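Local coordinates for protein beta-glucoside kinase (Listeria monocytogenes, PDB 4HTL) that catalyses the ATP-dependent phosphorylation of cellobiose to cellobiose-6'-phosphate and may also regulate transcription of the cellobiose uptake operon, at residues 18-21 against 27-30; 114-119 against 281-286. All coordinates share one frame; numbering follows the deposited sequence.

In the fold
Both contacts belong to the same part of this ROK-family kinase, and helix 280-293 connects them. Interaction 1 pairs the edge strand 27-34 with strand 15-21 of a five-stranded sheet; interaction 2 sets the end of helix 106-117 against helix 280-293, which also packs on that sheet. The two contacts touch each other through side chains of helix 280-293. Each is partly buried, but interaction 1 grades from an inner strand to an exposed edge, whereas interaction 2 lies nearer the centre of the chain. Main-chain hydrogen bonds dominate the first, with valine and isoleucine packing added; the second relies on van der Waals contacts of a tryptophan edge and leucine and valine branches.

Interaction 1 (18-21 against 27-30); sequences MGVV and IILT
The flat groups in the pairing of Val-20 with Ile-28 and Leu-29 are peptide units, joined by two hydrogen bonds. Val-20 N donates to Leu-29 O at 2.9 Å, coming in tilted from the Leu-29 carbonyl plane. In the return bond, Ile-28 N lies 2.8 Å from Val-20 O. An antiparallel pair would normally exchange both bonds with a single residue; here Ile-28 and Leu-29 together stand opposite Val-20, forming a beta bulge. Leu-29 N is buried with no partner, consistent with Ile-28 having taken the carbonyl of Val-20.

Over the face bearing Val-20, Ile-28, one of the bulge residues, reaches toward that valine. Its CG1 lies between the backbone N and the carbonyl carbon (chi1 67°), and this brings it 3.8 Å from Val-20 CG1, the two branched side chains crossing obliquely. On the other face Val-21 and Ile-27 lie side by side and point the same way, with Val-21 CG2 3.9 Å from Ile-27 CG1. Beta-branched residues suit these extended strands, and their methyl and methylene groups cover the sheet. Gly-19 suits a tighter place: its CA is 3.0 Å from Leu-29 O, and Ile-27 CG2 and that same oxygen crowd the direction a side chain would take. Thr-30, opposite Gly-19, brings its CA within 3.2 Å of Met-18 O in a CA-H...O contact.

The pair forms a beta hairpin, with 15-21 also hydrogen-bonded to strand 6-11 through Gly-19 with Ala-8 and Val-21 with Ile-6. Phe-50 of helix 40-52 covers Val-20, Leu-29 and Met-18, the last modelled as selenomethionine and also touching Phe-9 of the predicted ATP site. Beneath the opposite face runs helix 280-293, with Val-286 against Val-21 and Leu-283 against Ile-27.

Interaction 2 (114-119 against 281-286); sequences EKWLGK and GLLGAV
Trp-116 is swung out away from its own amide nitrogen (chi1 -175°), which carries the indole from helix 106-117 to Leu-283 and Val-286, while Leu-117, its CG beside the backbone N (chi1 -61°), turns its CD1 to Leu-283. The six-membered ring of the tryptophan presents its edge to a helix carbonyl: CZ3 of Trp-116 is 3.3 Å from Leu-283 O, which lies near the ring plane. A broad aromatic suits this place because the same ring also meets Val-286, whose CG1 is 3.9 Å from Trp-116 CH2. Leu-117 and Leu-283 cross at about a right angle, CD1 of Leu-117 lying 3.9 Å from CD2 of Leu-283.

Within 114-119, Glu-114 OE1 uses its anti lone pair to accept a nearly straight bond (169°) from Lys-119 N, 2.8 Å from Glu-114 OE1, and also bonds Thr-275 OG1, holding the chain at Lys-119.

Val-286 touches Ala-8 of the predicted ATP site and Ala-61 of strand 59-64. The arrangement fits the actin-like ATPase fold of ROK kinases: the C-terminal helix 280-293 packs on the sheet that contains strands 6-11 and 59-64, with the end of helix 106-117 packed against it through Trp-116 and Leu-117.

Interaction 1 (18-21 against 27-30)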
loop_
_atom_site.group_PDB
_atom_site.type_symbol
_atom_site.label_atom_id
_atom_site.label_comp_id
_atom_site.label_asym_id
_atom_site.label_seq_id
_atom_site.Cartn_x
_atom_site.Cartn_y
_atom_site.Cartn_z
HETATM N N MSE A 18 -26.488 -2.415 -16.463
HETATM C CA MSE A 18 -26.701 -3.797 -16.836
HETATM C C MSE A 18 -26.362 -3.928 -18.318
HETATM O O MSE A 18 -26.595 -2.988 -19.105
HETATM C CB MSE A 18 -28.165 -4.205 -16.576
HETATM C CG MSE A 18 -28.741 -3.700 -15.276
HETATM SE SE MSE A 18 -30.662 -4.062 -15.073
HETATM C CE MSE A 18 -31.127 -2.302 -14.622
ATOM N N GLY A 19 -25.831 -5.081 -18.712
ATOM C CA GLY A 19 -25.544 -5.318 -20.113
ATOM C C GLY A 19 -25.474 -6.780 -20.438
ATOM O O GLY A 19 -25.379 -7.635 -19.542
ATOM N N VAL A 20 -25.566 -7.070 -21.731
ATOM C CA VAL A 20 -25.257 -8.398 -22.246
ATOM C C VAL A 20 -23.945 -8.201 -22.996
ATOM O O VAL A 20 -23.824 -7.321 -23.865
ATOM C CB VAL A 20 -26.353 -8.950 -23.166
ATOM C CG1 VAL A 20 -25.894 -10.268 -23.829
ATOM C CG2 VAL A 20 -27.675 -9.095 -22.393
ATOM N N VAL A 21 -22.958 -8.994 -22.602
ATOM C CA VAL A 21 -21.585 -8.794 -23.009
ATOM C C VAL A 21 -21.073 -10.103 -23.603
ATOM O O VAL A 21 -21.297 -11.216 -23.060
ATOM C CB VAL A 21 -20.710 -8.352 -21.815
ATOM C CG1 VAL A 21 -19.323 -7.875 -22.279
ATOM C CG2 VAL A 21 -21.429 -7.278 -20.996
ATOM N N ILE A 27 -20.368 -5.076 -25.916
ATOM C CA ILE A 27 -21.590 -4.993 -25.122
ATOM C C ILE A 27 -22.745 -4.779 -26.081
ATOM O O ILE A 27 -22.882 -3.691 -26.653
ATOM C CB ILE A 27 -21.501 -3.842 -24.100
ATOM C CG1 ILE A 27 -20.390 -4.139 -23.113
ATOM C CG2 ILE A 27 -22.809 -3.689 -23.337
ATOM C CD1 ILE A 27 -20.141 -3.023 -22.119
ATOM N N ILE A 28 -23.567 -5.816 -26.255
ATOM C CA ILE A 28 -24.548 -5.860 -27.342
ATOM C C ILE A 28 -25.909 -5.336 -26.921
ATOM O O ILE A 28 -26.735 -5.032 -27.782
ATOM C CB ILE A 28 -24.637 -7.276 -27.994
ATOM C CG1 ILE A 28 -25.198 -8.318 -27.044
ATOM C CG2 ILE A 28 -23.265 -7.738 -28.494
ATOM C CD1 ILE A 28 -25.554 -9.639 -27.697
ATOM N N LEU A 29 -26.118 -5.166 -25.616
ATOM C CA LEU A 29 -27.351 -4.591 -25.065
ATOM C C LEU A 29 -27.022 -3.966 -23.720
ATOM O O LEU A 29 -26.206 -4.508 -22.965
ATOM C CB LEU A 29 -28.456 -5.668 -24.920
ATOM C CG LEU A 29 -29.856 -5.198 -24.467
ATOM C CD1 LEU A 29 -30.956 -5.844 -25.305
ATOM C CD2 LEU A 29 -30.110 -5.415 -22.975
ATOM N N THR A 30 -27.614 -2.821 -23.430
ATOM C CA THR A 30 -27.509 -2.201 -22.099
ATOM C C THR A 30 -28.894 -1.815 -21.534
ATOM O O THR A 30 -29.884 -1.699 -22.263
ATOM C CB THR A 30 -26.676 -0.927 -22.104
ATOM O OG1 THR A 30 -27.286 0.012 -22.969
ATOM C CG2 THR A 30 -25.239 -1.191 -22.563
#

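Interaction 2 (114-119 against 281-286)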
loop_
_atom_site.group_PDB
_atom_site.type_symbol
_atom_site.label_atom_id
_atom_site.label_comp_id
_atom_site.label_asym_id
_atom_site.label_seq_id
_atom_site.Cartn_x
_atom_site.Cartn_y
_atom_site.Cartn_z
ATOM N N GLU A 114 -9.323 -1.830 -16.927
ATOM C CA GLU A 114 -8.078 -1.172 -17.328
ATOM C C GLU A 114 -6.992 -2.173 -17.796
ATOM O O GLU A 114 -6.296 -1.936 -18.810
ATOM C CB GLU A 114 -7.557 -0.251 -16.189
ATOM C CG GLU A 114 -6.745 0.944 -16.695
ATOM C CD GLU A 114 -7.563 1.905 -17.508
ATOM O OE1 GLU A 114 -7.295 2.069 -18.716
ATOM O OE2 GLU A 114 -8.481 2.462 -16.911
ATOM N N LYS A 115 -6.866 -3.273 -17.049
ATOM C CA LYS A 115 -5.926 -4.368 -17.353
ATOM C C LYS A 115 -6.315 -5.073 -18.678
ATOM O O LYS A 115 -5.461 -5.417 -19.506
ATOM C CB LYS A 115 -5.875 -5.390 -16.211
ATOM C CG LYS A 115 -5.060 -6.636 -16.523
ATOM C CD LYS A 115 -3.587 -6.254 -16.765
ATOM C CE LYS A 115 -2.588 -7.402 -16.931
ATOM N NZ LYS A 115 -1.208 -6.857 -17.246
ATOM N N TRP A 116 -7.606 -5.317 -18.859
ATOM C CA TRP A 116 -8.098 -6.114 -20.010
ATOM C C TRP A 116 -8.070 -5.353 -21.297
ATOM O O TRP A 116 -7.476 -5.778 -22.298
ATOM C CB TRP A 116 -9.526 -6.563 -19.690
ATOM C CG TRP A 116 -10.149 -7.493 -20.695
ATOM C CD1 TRP A 116 -9.516 -8.250 -21.685
ATOM C CD2 TRP A 116 -11.563 -7.777 -20.848
ATOM N NE1 TRP A 116 -10.439 -8.959 -22.431
ATOM C CE2 TRP A 116 -11.678 -8.723 -21.973
ATOM C CE3 TRP A 116 -12.709 -7.339 -20.214
ATOM C CZ2 TRP A 116 -12.895 -9.191 -22.392
ATOM C CZ3 TRP A 116 -13.932 -7.822 -20.647
ATOM C CH2 TRP A 116 -14.028 -8.755 -21.689
ATOM N N LEU A 117 -8.690 -4.173 -21.272
ATOM C CA LEU A 117 -9.008 -3.408 -22.470
ATOM C C LEU A 117 -8.451 -1.995 -22.489
ATOM O O LEU A 117 -8.551 -1.303 -23.506
ATOM C CB LEU A 117 -10.538 -3.322 -22.617
ATOM C CG LEU A 117 -11.234 -4.679 -22.764
ATOM C CD1 LEU A 117 -12.769 -4.473 -22.737
ATOM C CD2 LEU A 117 -10.787 -5.480 -24.011
ATOM N N GLY A 118 -7.853 -1.560 -21.387
ATOM C CA GLY A 118 -7.443 -0.213 -21.274
ATOM C C GLY A 118 -5.928 -0.047 -21.299
ATOM O O GLY A 118 -5.259 -0.674 -22.070
ATOM N N LYS A 119 -5.429 0.830 -20.430
ATOM C CA LYS A 119 -4.014 1.298 -20.436
ATOM C C LYS A 119 -3.097 0.424 -19.613
ATOM O O LYS A 119 -1.889 0.653 -19.579
ATOM C CB LYS A 119 -3.947 2.741 -19.912
ATOM C CG LYS A 119 -4.666 3.763 -20.757
ATOM C CD LYS A 119 -4.623 5.122 -20.100
ATOM C CE LYS A 119 -5.081 6.242 -20.982
ATOM N NZ LYS A 119 -4.944 7.531 -20.230
ATOM N N GLY A 281 -16.992 -0.995 -14.898
ATOM C CA GLY A 281 -17.534 -1.983 -13.953
ATOM C C GLY A 281 -18.053 -3.219 -14.675
ATOM O O GLY A 281 -17.744 -4.322 -14.272
ATOM N N LEU A 282 -18.882 -3.025 -15.718
ATOM C CA LEU A 282 -19.415 -4.136 -16.471
ATOM C C LEU A 282 -18.324 -4.969 -17.084
ATOM O O LEU A 282 -18.327 -6.214 -17.001
ATOM C CB LEU A 282 -20.359 -3.644 -17.593
ATOM C CG LEU A 282 -21.626 -2.900 -17.168
ATOM C CD1 LEU A 282 -22.290 -2.279 -18.405
ATOM C CD2 LEU A 282 -22.575 -3.818 -16.390
ATOM N N LEU A 283 -17.380 -4.284 -17.716
ATOM C CA LEU A 283 -16.319 -4.983 -18.436
ATOM C C LEU A 283 -15.395 -5.735 -17.469
ATOM O O LEU A 283 -15.036 -6.910 -17.711
ATOM C CB LEU A 283 -15.542 -3.990 -19.293
ATOM C CG LEU A 283 -16.276 -3.351 -20.461
ATOM C CD1 LEU A 283 -15.511 -2.108 -20.956
ATOM C CD2 LEU A 283 -16.511 -4.374 -21.571
ATOM N N GLY A 284 -15.077 -5.128 -16.347
ATOM C CA GLY A 284 -14.230 -5.830 -15.373
ATOM C C GLY A 284 -14.904 -7.007 -14.718
ATOM O O GLY A 284 -14.261 -8.037 -14.426
ATOM N N ALA A 285 -16.213 -6.879 -14.494
ATOM C CA ALA A 285 -16.995 -7.988 -13.933
ATOM C C ALA A 285 -16.878 -9.165 -14.898
ATOM O O ALA A 285 -16.668 -10.305 -14.486
ATOM C CB ALA A 285 -18.453 -7.578 -13.728
ATOM N N VAL A 286 -17.027 -8.879 -16.189
ATOM C CA VAL A 286 -16.875 -9.891 -17.218
ATOM C C VAL A 286 -15.497 -10.528 -17.236
ATOM O O VAL A 286 -15.378 -11.760 -17.295
ATOM C CB VAL A 286 -17.356 -9.395 -18.603
ATOM C CG1 VAL A 286 -16.984 -10.389 -19.743
ATOM C CG2 VAL A 286 -18.865 -9.148 -18.519
#